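Local coordinates for methanol--corrinoid protein co-methyltransferase (Methanosarcina barkeri, PDB 2I2X), which transfers the methyl group of methanol to the cob(I)amide cofactor of its partner MtaC, a zinc-dependent step that starts methanogenesis from methanol, at residues A[6-17]-A[274-282]. Sequence-based numbering, arbitrary orientation.
Sequences YTSMAYANADEM and IIVKAITGM
The C-terminal turn of helix 273-280, where carbonyls no longer have a following turn to bond to, is covered here by the N-terminal loop 6-17. Ala10 N reaches one of these carbonyls, Ile279 O, at 2.9 Å; the N-H...O angle is 152°, with the donor lifted above the carbonyl plane. The methyl of Ala10 lies 3.4 Å from Gly281 N, against the bare backbone where Gly281 leaves the helix with positive phi. Tyr6, Met9, Tyr11 and Met17 spread over the same helix end. Thr280 CG2 sits over one face of the Tyr6 ring in a CH-pi contact, 4.2 Å from its centroid, while Ile279 CG2 packs on Tyr6 CB. A water at the ring's edge links Tyr6 OH to Thr280 O. Thr280 OG1 takes up the position between its backbone N and carbonyl carbon (chi1 63°), from which it bonds back to Val276 O and accepts Met282 N in an ST turn. Tyr11 brings its ring edge to Lys277 O, with CE2 at 3.5 Å, and carries Met17 CG over one face. Bent at chi3 (81°), Met17 sets its SD 3.7 Å from Ala278 CB and folds its CE toward Ala278 N. Met9, bent at both chi2 and chi3, curls its CE back to Ala278, 3.8 Å from Ala278 CB. The extended Lys277 passes Tyr11 OH to a salt bridge with Asp308. The contact lies away from the metal and corrinoid sites: helix 240-259 backs Thr280, helix 372-383 meets Met9 and Ile274, and strand 21-22 borders Tyr11 and Lys277.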
loop_
_atom_site.group_PDB
_atom_site.type_symbol
_atom_site.label_atom_id
_atom_site.label_comp_id
_atom_site.label_asym_id
_atom_site.label_seq_id
_atom_site.Cartn_x
_atom_site.Cartn_y
_atom_site.Cartn_z
ATOM N N TYR A 6 30.566 22.970 -8.117
ATOM C CA TYR A 6 29.584 24.048 -8.006
ATOM C C TYR A 6 30.047 25.104 -7.035
ATOM O O TYR A 6 30.410 24.796 -5.913
ATOM C CB TYR A 6 28.189 23.519 -7.593
ATOM C CG TYR A 6 27.425 22.944 -8.746
ATOM C CD1 TYR A 6 26.519 23.717 -9.469
ATOM C CD2 TYR A 6 27.627 21.620 -9.145
ATOM C CE1 TYR A 6 25.831 23.176 -10.572
ATOM C CE2 TYR A 6 26.945 21.070 -10.233
ATOM C CZ TYR A 6 26.060 21.863 -10.940
ATOM O OH TYR A 6 25.406 21.319 -11.999
ATOM N N THR A 7 30.022 26.357 -7.471
ATOM C CA THR A 7 30.440 27.479 -6.613
ATOM C C THR A 7 29.387 28.556 -6.643
ATOM O O THR A 7 29.593 29.663 -6.140
ATOM C CB THR A 7 31.876 28.032 -6.974
ATOM O OG1 THR A 7 31.982 28.223 -8.388
ATOM C CG2 THR A 7 32.968 27.021 -6.556
ATOM N N SER A 8 28.236 28.229 -7.233
ATOM C CA SER A 8 27.082 29.124 -7.170
ATOM C C SER A 8 25.802 28.306 -7.198
ATOM O O SER A 8 25.866 27.107 -7.463
ATOM C CB SER A 8 27.125 30.186 -8.276
ATOM O OG SER A 8 27.328 29.568 -9.518
ATOM N N MET A 9 24.676 28.948 -6.870
ATOM C CA MET A 9 23.348 28.330 -6.827
ATOM C C MET A 9 22.600 28.557 -8.150
ATOM O O MET A 9 22.558 29.667 -8.654
ATOM C CB MET A 9 22.499 28.974 -5.714
ATOM C CG MET A 9 23.081 29.052 -4.306
ATOM S SD MET A 9 23.193 27.439 -3.590
ATOM C CE MET A 9 21.467 26.960 -3.372
ATOM N N ALA A 10 21.987 27.512 -8.691
ATOM C CA ALA A 10 21.125 27.596 -9.873
ATOM C C ALA A 10 19.935 28.518 -9.686
ATOM O O ALA A 10 19.488 29.155 -10.629
ATOM C CB ALA A 10 20.626 26.220 -10.241
ATOM N N TYR A 11 19.415 28.577 -8.477
ATOM C CA TYR A 11 18.267 29.386 -8.174
ATOM C C TYR A 11 18.713 30.600 -7.370
ATOM O O TYR A 11 19.562 30.480 -6.496
ATOM C CB TYR A 11 17.277 28.569 -7.313
ATOM C CG TYR A 11 16.552 27.473 -8.035
ATOM C CD1 TYR A 11 15.359 27.728 -8.730
ATOM C CD2 TYR A 11 17.030 26.172 -8.012
ATOM C CE1 TYR A 11 14.680 26.690 -9.411
ATOM C CE2 TYR A 11 16.365 25.129 -8.691
ATOM C CZ TYR A 11 15.193 25.396 -9.370
ATOM O OH TYR A 11 14.567 24.359 -10.028
ATOM N N ALA A 12 18.096 31.755 -7.611
ATOM C CA ALA A 12 18.470 32.984 -6.897
ATOM C C ALA A 12 18.053 32.986 -5.438
ATOM O O ALA A 12 18.696 33.637 -4.629
ATOM C CB ALA A 12 17.895 34.211 -7.605
ATOM N N ASN A 13 16.963 32.280 -5.107
ATOM C CA ASN A 13 16.473 32.146 -3.725
ATOM C C ASN A 13 15.525 30.941 -3.636
ATOM O O ASN A 13 15.079 30.433 -4.678
ATOM C CB ASN A 13 15.767 33.441 -3.281
ATOM C CG ASN A 13 14.549 33.781 -4.161
ATOM O OD1 ASN A 13 13.581 33.020 -4.215
ATOM N ND2 ASN A 13 14.591 34.925 -4.835
ATOM N N ALA A 14 15.184 30.514 -2.415
ATOM C CA ALA A 14 14.357 29.304 -2.186
ATOM C C ALA A 14 12.972 29.380 -2.808
ATOM O O ALA A 14 12.427 28.376 -3.246
ATOM C CB ALA A 14 14.244 28.978 -0.677
ATOM N N ASP A 15 12.416 30.581 -2.858
ATOM C CA ASP A 15 11.051 30.773 -3.327
ATOM C C ASP A 15 10.860 30.516 -4.814
ATOM O O ASP A 15 9.716 30.433 -5.278
ATOM C CB ASP A 15 10.513 32.158 -2.955
ATOM C CG ASP A 15 9.039 32.295 -3.276
ATOM O OD1 ASP A 15 8.221 31.709 -2.547
ATOM O OD2 ASP A 15 8.696 32.960 -4.278
ATOM N N GLU A 16 11.960 30.376 -5.545
ATOM C CA GLU A 16 11.915 30.078 -6.980
ATOM C C GLU A 16 11.724 28.577 -7.216
ATOM O O GLU A 16 11.363 28.140 -8.339
ATOM C CB GLU A 16 13.235 30.498 -7.669
ATOM C CG GLU A 16 13.278 31.910 -8.237
ATOM C CD GLU A 16 14.666 32.345 -8.785
ATOM O OE1 GLU A 16 15.647 31.541 -8.815
ATOM O OE2 GLU A 16 14.764 33.539 -9.194
ATOM N N MET A 17 12.024 27.786 -6.187
ATOM C CA MET A 17 11.879 26.341 -6.270
ATOM C C MET A 17 10.406 25.877 -6.157
ATOM O O MET A 17 9.600 26.410 -5.364
ATOM C CB MET A 17 12.734 25.671 -5.211
ATOM C CG MET A 17 14.249 25.962 -5.361
ATOM S SD MET A 17 15.199 25.218 -4.025
ATOM C CE MET A 17 15.284 23.580 -4.696
ATOM N N ILE A 274 16.814 17.490 -2.172
ATOM C CA ILE A 274 16.266 18.846 -2.118
ATOM C C ILE A 274 17.429 19.886 -2.082
ATOM O O ILE A 274 17.421 20.904 -2.806
ATOM C CB ILE A 274 15.226 19.032 -0.976
ATOM C CG1 ILE A 274 14.705 20.470 -0.923
ATOM C CG2 ILE A 274 15.823 18.628 0.399
ATOM C CD1 ILE A 274 13.917 20.917 -2.098
ATOM N N ILE A 275 18.428 19.622 -1.243
ATOM C CA ILE A 275 19.621 20.462 -1.247
ATOM C C ILE A 275 20.275 20.440 -2.631
ATOM O O ILE A 275 20.634 21.472 -3.136
ATOM C CB ILE A 275 20.602 20.033 -0.159
ATOM C CG1 ILE A 275 19.949 20.170 1.210
ATOM C CG2 ILE A 275 21.838 20.893 -0.198
ATOM C CD1 ILE A 275 20.553 19.292 2.262
ATOM N N VAL A 276 20.379 19.271 -3.250
ATOM C CA VAL A 276 21.073 19.115 -4.529
ATOM C C VAL A 276 20.400 19.880 -5.664
ATOM O O VAL A 276 21.081 20.483 -6.518
ATOM C CB VAL A 276 21.253 17.601 -4.887
ATOM C CG1 VAL A 276 21.814 17.424 -6.282
ATOM C CG2 VAL A 276 22.170 16.906 -3.871
ATOM N N LYS A 277 19.061 19.871 -5.647
ATOM C CA LYS A 277 18.243 20.597 -6.604
ATOM C C LYS A 277 18.486 22.075 -6.479
ATOM O O LYS A 277 18.673 22.744 -7.496
ATOM C CB LYS A 277 16.749 20.301 -6.424
ATOM C CG LYS A 277 15.889 20.994 -7.481
ATOM C CD LYS A 277 14.493 20.449 -7.547
ATOM C CE LYS A 277 13.652 21.089 -8.671
ATOM N NZ LYS A 277 12.311 20.453 -8.687
ATOM N N ALA A 278 18.461 22.591 -5.251
ATOM C CA ALA A 278 18.769 24.012 -5.009
ATOM C C ALA A 278 20.129 24.442 -5.590
ATOM O O ALA A 278 20.251 25.530 -6.145
ATOM C CB ALA A 278 18.707 24.340 -3.513
ATOM N N ILE A 279 21.149 23.593 -5.479
ATOM C CA ILE A 279 22.423 23.914 -6.054
ATOM C C ILE A 279 22.403 23.777 -7.580
ATOM O O ILE A 279 22.777 24.709 -8.295
ATOM C CB ILE A 279 23.549 23.030 -5.445
ATOM C CG1 ILE A 279 23.720 23.327 -3.954
ATOM C CG2 ILE A 279 24.853 23.247 -6.157
ATOM C CD1 ILE A 279 24.550 22.299 -3.241
ATOM N N THR A 280 21.962 22.619 -8.069
ATOM C CA THR A 280 22.150 22.258 -9.479
ATOM C C THR A 280 21.057 22.724 -10.444
ATOM O O THR A 280 21.315 22.845 -11.659
ATOM C CB THR A 280 22.250 20.729 -9.663
ATOM O OG1 THR A 280 21.022 20.127 -9.255
ATOM C CG2 THR A 280 23.389 20.126 -8.840
ATOM N N GLY A 281 19.839 22.931 -9.940
ATOM C CA GLY A 281 18.710 23.250 -10.823
ATOM C C GLY A 281 18.289 22.052 -11.645
ATOM O O GLY A 281 17.581 22.191 -12.649
ATOM N N MET A 282 18.728 20.869 -11.210
ATOM C CA MET A 282 18.433 19.612 -11.882
ATOM C C MET A 282 17.259 18.904 -11.199
ATOM O O MET A 282 17.024 19.122 -9.984
ATOM C CB MET A 282 19.655 18.707 -11.872
ATOM C CG MET A 282 20.661 19.104 -12.925
ATOM S SD MET A 282 22.262 18.341 -12.655
ATOM C CE MET A 282 23.189 18.991 -14.025
HETATM O O HOH W 1 23.619 22.607 -13.283
#